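Local structure of yeast glycogen phosphorylase (Saccharomyces cerevisiae, 1YGP) at residues T244-I252 / L423-D433. The protein belongs to the carbohydrate phosphorylase family of GT-B-fold enzymes, is dimeric and carries pyridoxal-5'-phosphate. Numbering follows the deposited sequence.
Sequences TTLSASQWI and LLPRHLEIIYD
R426, on the first turn of helix 425-445, reaches across to the type I beta turn T244-S247 in this peripheral part of the GT-B fold. Its NH2 donates to the backbone O of T245 at 3.0 Å, nearly in line with the carbonyl though bent at the hydrogen (142°), while NH1 adds a weak bond to the same oxygen. The guanidinium is further held by charge: NH1 lies 2.8 Å from OE1 of E429, one helical turn on, and NH2 forms a salt bridge with D383 OD1, an oxygen that also accepts the backbone N-H of S249. CD1 of I430 lies over the centre of one face; on the opposite face OG of S249 sits toward the rim, too poorly angled to bond NH2, and donates instead to the O of S247 (2.7 Å). The methyl CG2 of T245 packs between CB of E429 and the carboxylate of D433. Toward the helix start, W251 of the two-stranded 235-237/250-252 sheet satisfies its indole NE1 with the backbone O of Y233. P425 CG packs near that nitrogen, and in an offset edge-to-face pair the edge of H427 meets the face of the six-membered ring of W251, planes at 87°, with NE2 of H427 3.6 Å from CZ3 of W251.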
loop_
_atom_site.group_PDB
_atom_site.type_symbol
_atom_site.label_atom_id
_atom_site.label_comp_id
_atom_site.label_asym_id
_atom_site.label_seq_id
_atom_site.Cartn_x
_atom_site.Cartn_y
_atom_site.Cartn_z
ATOM N N THR A 244 -21.004 -20.360 36.896
ATOM C CA THR A 244 -19.768 -21.110 36.902
ATOM C C THR A 244 -19.131 -21.188 35.520
ATOM O O THR A 244 -19.665 -21.782 34.582
ATOM C CB THR A 244 -20.179 -22.465 37.515
ATOM O OG1 THR A 244 -20.732 -22.014 38.755
ATOM C CG2 THR A 244 -19.113 -23.532 37.695
ATOM N N THR A 245 -17.979 -20.536 35.480
ATOM C CA THR A 245 -17.081 -20.437 34.354
ATOM C C THR A 245 -16.969 -21.652 33.442
ATOM O O THR A 245 -16.850 -21.511 32.231
ATOM C CB THR A 245 -15.730 -20.074 34.964
ATOM O OG1 THR A 245 -15.928 -18.964 35.827
ATOM C CG2 THR A 245 -14.711 -19.760 33.910
ATOM N N LEU A 246 -16.992 -22.862 34.024
ATOM C CA LEU A 246 -16.810 -24.102 33.290
ATOM C C LEU A 246 -17.747 -24.270 32.108
ATOM O O LEU A 246 -17.471 -25.069 31.215
ATOM C CB LEU A 246 -17.017 -25.324 34.190
ATOM C CG LEU A 246 -16.105 -25.889 35.305
ATOM C CD1 LEU A 246 -14.706 -25.993 34.764
ATOM C CD2 LEU A 246 -16.076 -25.005 36.539
ATOM N N SER A 247 -18.844 -23.525 32.078
ATOM C CA SER A 247 -19.878 -23.759 31.103
ATOM C C SER A 247 -19.737 -22.904 29.876
ATOM O O SER A 247 -19.154 -21.822 29.914
ATOM C CB SER A 247 -21.210 -23.491 31.744
ATOM O OG SER A 247 -22.222 -24.004 30.898
ATOM N N ALA A 248 -20.342 -23.357 28.779
ATOM C CA ALA A 248 -20.335 -22.584 27.551
ATOM C C ALA A 248 -20.959 -21.233 27.872
ATOM O O ALA A 248 -22.084 -21.141 28.356
ATOM C CB ALA A 248 -21.158 -23.272 26.498
ATOM N N SER A 249 -20.130 -20.218 27.725
ATOM C CA SER A 249 -20.494 -18.857 28.049
ATOM C C SER A 249 -20.482 -18.003 26.794
ATOM O O SER A 249 -19.892 -18.410 25.794
ATOM C CB SER A 249 -19.498 -18.333 29.049
ATOM O OG SER A 249 -19.454 -19.118 30.229
ATOM N N GLN A 250 -21.109 -16.833 26.801
ATOM C CA GLN A 250 -21.126 -15.979 25.637
ATOM C C GLN A 250 -20.337 -14.715 25.916
ATOM O O GLN A 250 -20.572 -13.990 26.894
ATOM C CB GLN A 250 -22.555 -15.584 25.274
ATOM N N TRP A 251 -19.335 -14.494 25.068
ATOM C CA TRP A 251 -18.554 -13.276 25.136
ATOM C C TRP A 251 -19.220 -12.310 24.160
ATOM O O TRP A 251 -19.282 -12.531 22.944
ATOM C CB TRP A 251 -17.111 -13.551 24.721
ATOM C CG TRP A 251 -16.146 -12.367 24.772
ATOM C CD1 TRP A 251 -16.411 -11.161 25.387
ATOM C CD2 TRP A 251 -14.907 -12.373 24.192
ATOM N NE1 TRP A 251 -15.353 -10.411 25.188
ATOM C CE2 TRP A 251 -14.437 -11.085 24.484
ATOM C CE3 TRP A 251 -14.130 -13.274 23.465
ATOM C CZ2 TRP A 251 -13.184 -10.683 24.050
ATOM C CZ3 TRP A 251 -12.874 -12.865 23.031
ATOM C CH2 TRP A 251 -12.408 -11.583 23.320
ATOM N N ILE A 252 -19.812 -11.268 24.721
ATOM C CA ILE A 252 -20.401 -10.201 23.939
ATOM C C ILE A 252 -19.323 -9.139 24.073
ATOM O O ILE A 252 -19.260 -8.407 25.060
ATOM C CB ILE A 252 -21.721 -9.797 24.589
ATOM C CG1 ILE A 252 -22.667 -10.975 24.552
ATOM C CG2 ILE A 252 -22.315 -8.599 23.867
ATOM C CD1 ILE A 252 -23.918 -10.783 25.440
ATOM N N LEU A 423 -9.523 -6.331 28.976
ATOM C CA LEU A 423 -9.312 -6.492 27.557
ATOM C C LEU A 423 -9.805 -7.849 27.110
ATOM O O LEU A 423 -10.312 -7.998 25.993
ATOM C CB LEU A 423 -7.822 -6.307 27.316
ATOM C CG LEU A 423 -7.188 -5.958 25.980
ATOM C CD1 LEU A 423 -6.505 -7.198 25.474
ATOM C CD2 LEU A 423 -8.207 -5.329 25.027
ATOM N N LEU A 424 -9.671 -8.848 27.977
ATOM C CA LEU A 424 -10.028 -10.209 27.651
ATOM C C LEU A 424 -10.831 -10.861 28.795
ATOM O O LEU A 424 -10.300 -11.756 29.474
ATOM C CB LEU A 424 -8.688 -10.948 27.318
ATOM C CG LEU A 424 -7.802 -10.403 26.158
ATOM C CD1 LEU A 424 -6.615 -11.289 25.892
ATOM C CD2 LEU A 424 -8.596 -10.371 24.879
ATOM N N PRO A 425 -12.118 -10.522 29.037
ATOM C CA PRO A 425 -12.890 -11.022 30.169
ATOM C C PRO A 425 -13.076 -12.535 30.273
ATOM O O PRO A 425 -12.834 -13.137 31.319
ATOM C CB PRO A 425 -14.197 -10.261 30.083
ATOM C CG PRO A 425 -14.268 -9.623 28.726
ATOM C CD PRO A 425 -12.804 -9.369 28.450
ATOM N N ARG A 426 -13.438 -13.224 29.193
ATOM C CA ARG A 426 -13.620 -14.677 29.226
ATOM C C ARG A 426 -12.302 -15.423 29.373
ATOM O O ARG A 426 -12.224 -16.448 30.047
ATOM C CB ARG A 426 -14.327 -15.122 27.941
ATOM C CG ARG A 426 -14.598 -16.608 27.802
ATOM C CD ARG A 426 -15.566 -17.035 28.891
ATOM N NE ARG A 426 -16.120 -18.365 28.685
ATOM C CZ ARG A 426 -16.039 -19.286 29.631
ATOM N NH1 ARG A 426 -15.452 -19.031 30.798
ATOM N NH2 ARG A 426 -16.573 -20.481 29.418
ATOM N N HIS A 427 -11.221 -14.912 28.779
ATOM C CA HIS A 427 -9.933 -15.596 28.836
ATOM C C HIS A 427 -9.400 -15.457 30.250
ATOM O O HIS A 427 -8.677 -16.354 30.663
ATOM C CB HIS A 427 -8.915 -15.006 27.869
ATOM C CG HIS A 427 -9.311 -15.153 26.407
ATOM N ND1 HIS A 427 -9.003 -16.152 25.601
ATOM C CD2 HIS A 427 -10.061 -14.246 25.671
ATOM C CE1 HIS A 427 -9.517 -15.896 24.424
ATOM N NE2 HIS A 427 -10.152 -14.758 24.470
ATOM N N LEU A 428 -9.740 -14.414 31.020
ATOM C CA LEU A 428 -9.408 -14.402 32.442
ATOM C C LEU A 428 -10.158 -15.505 33.197
ATOM O O LEU A 428 -9.609 -16.174 34.074
ATOM C CB LEU A 428 -9.793 -13.102 33.121
ATOM C CG LEU A 428 -8.787 -12.514 34.090
ATOM C CD1 LEU A 428 -9.560 -11.552 34.933
ATOM C CD2 LEU A 428 -8.152 -13.518 35.023
ATOM N N GLU A 429 -11.438 -15.712 32.899
ATOM C CA GLU A 429 -12.241 -16.731 33.545
ATOM C C GLU A 429 -11.580 -18.089 33.350
ATOM O O GLU A 429 -11.313 -18.819 34.311
ATOM C CB GLU A 429 -13.625 -16.750 32.938
ATOM C CG GLU A 429 -14.530 -15.567 33.209
ATOM C CD GLU A 429 -15.983 -15.744 32.743
ATOM O OE1 GLU A 429 -16.338 -16.765 32.140
ATOM O OE2 GLU A 429 -16.786 -14.838 32.995
ATOM N N ILE A 430 -11.233 -18.431 32.113
ATOM C CA ILE A 430 -10.620 -19.721 31.848
ATOM C C ILE A 430 -9.240 -19.795 32.519
ATOM O O ILE A 430 -8.902 -20.860 33.054
ATOM C CB ILE A 430 -10.581 -19.920 30.296
ATOM C CG1 ILE A 430 -11.989 -19.808 29.722
ATOM C CG2 ILE A 430 -10.105 -21.314 29.947
ATOM C CD1 ILE A 430 -12.137 -19.917 28.205
ATOM N N ILE A 431 -8.445 -18.718 32.626
ATOM C CA ILE A 431 -7.158 -18.829 33.301
ATOM C C ILE A 431 -7.372 -19.108 34.783
ATOM O O ILE A 431 -6.640 -19.924 35.363
ATOM C CB ILE A 431 -6.325 -17.549 33.099
ATOM C CG1 ILE A 431 -6.049 -17.426 31.606
ATOM C CG2 ILE A 431 -4.980 -17.616 33.837
ATOM C CD1 ILE A 431 -5.270 -16.183 31.134
ATOM N N TYR A 432 -8.386 -18.517 35.423
ATOM C CA TYR A 432 -8.666 -18.848 36.809
ATOM C C TYR A 432 -9.066 -20.310 36.919
ATOM O O TYR A 432 -8.526 -21.012 37.778
ATOM C CB TYR A 432 -9.772 -17.954 37.344
ATOM C CG TYR A 432 -9.285 -16.568 37.764
ATOM C CD1 TYR A 432 -7.940 -16.371 38.065
ATOM C CD2 TYR A 432 -10.185 -15.506 37.910
ATOM C CE1 TYR A 432 -7.486 -15.148 38.518
ATOM C CE2 TYR A 432 -9.732 -14.270 38.359
ATOM C CZ TYR A 432 -8.375 -14.105 38.660
ATOM O OH TYR A 432 -7.880 -12.892 39.100
ATOM N N ASP A 433 -9.911 -20.828 36.026
ATOM C CA ASP A 433 -10.293 -22.234 36.070
ATOM C C ASP A 433 -9.143 -23.205 35.892
ATOM O O ASP A 433 -8.969 -24.119 36.706
ATOM C CB ASP A 433 -11.314 -22.547 35.002
ATOM C CG ASP A 433 -12.756 -22.173 35.320
ATOM O OD1 ASP A 433 -13.030 -21.382 36.228
ATOM O OD2 ASP A 433 -13.621 -22.691 34.618
#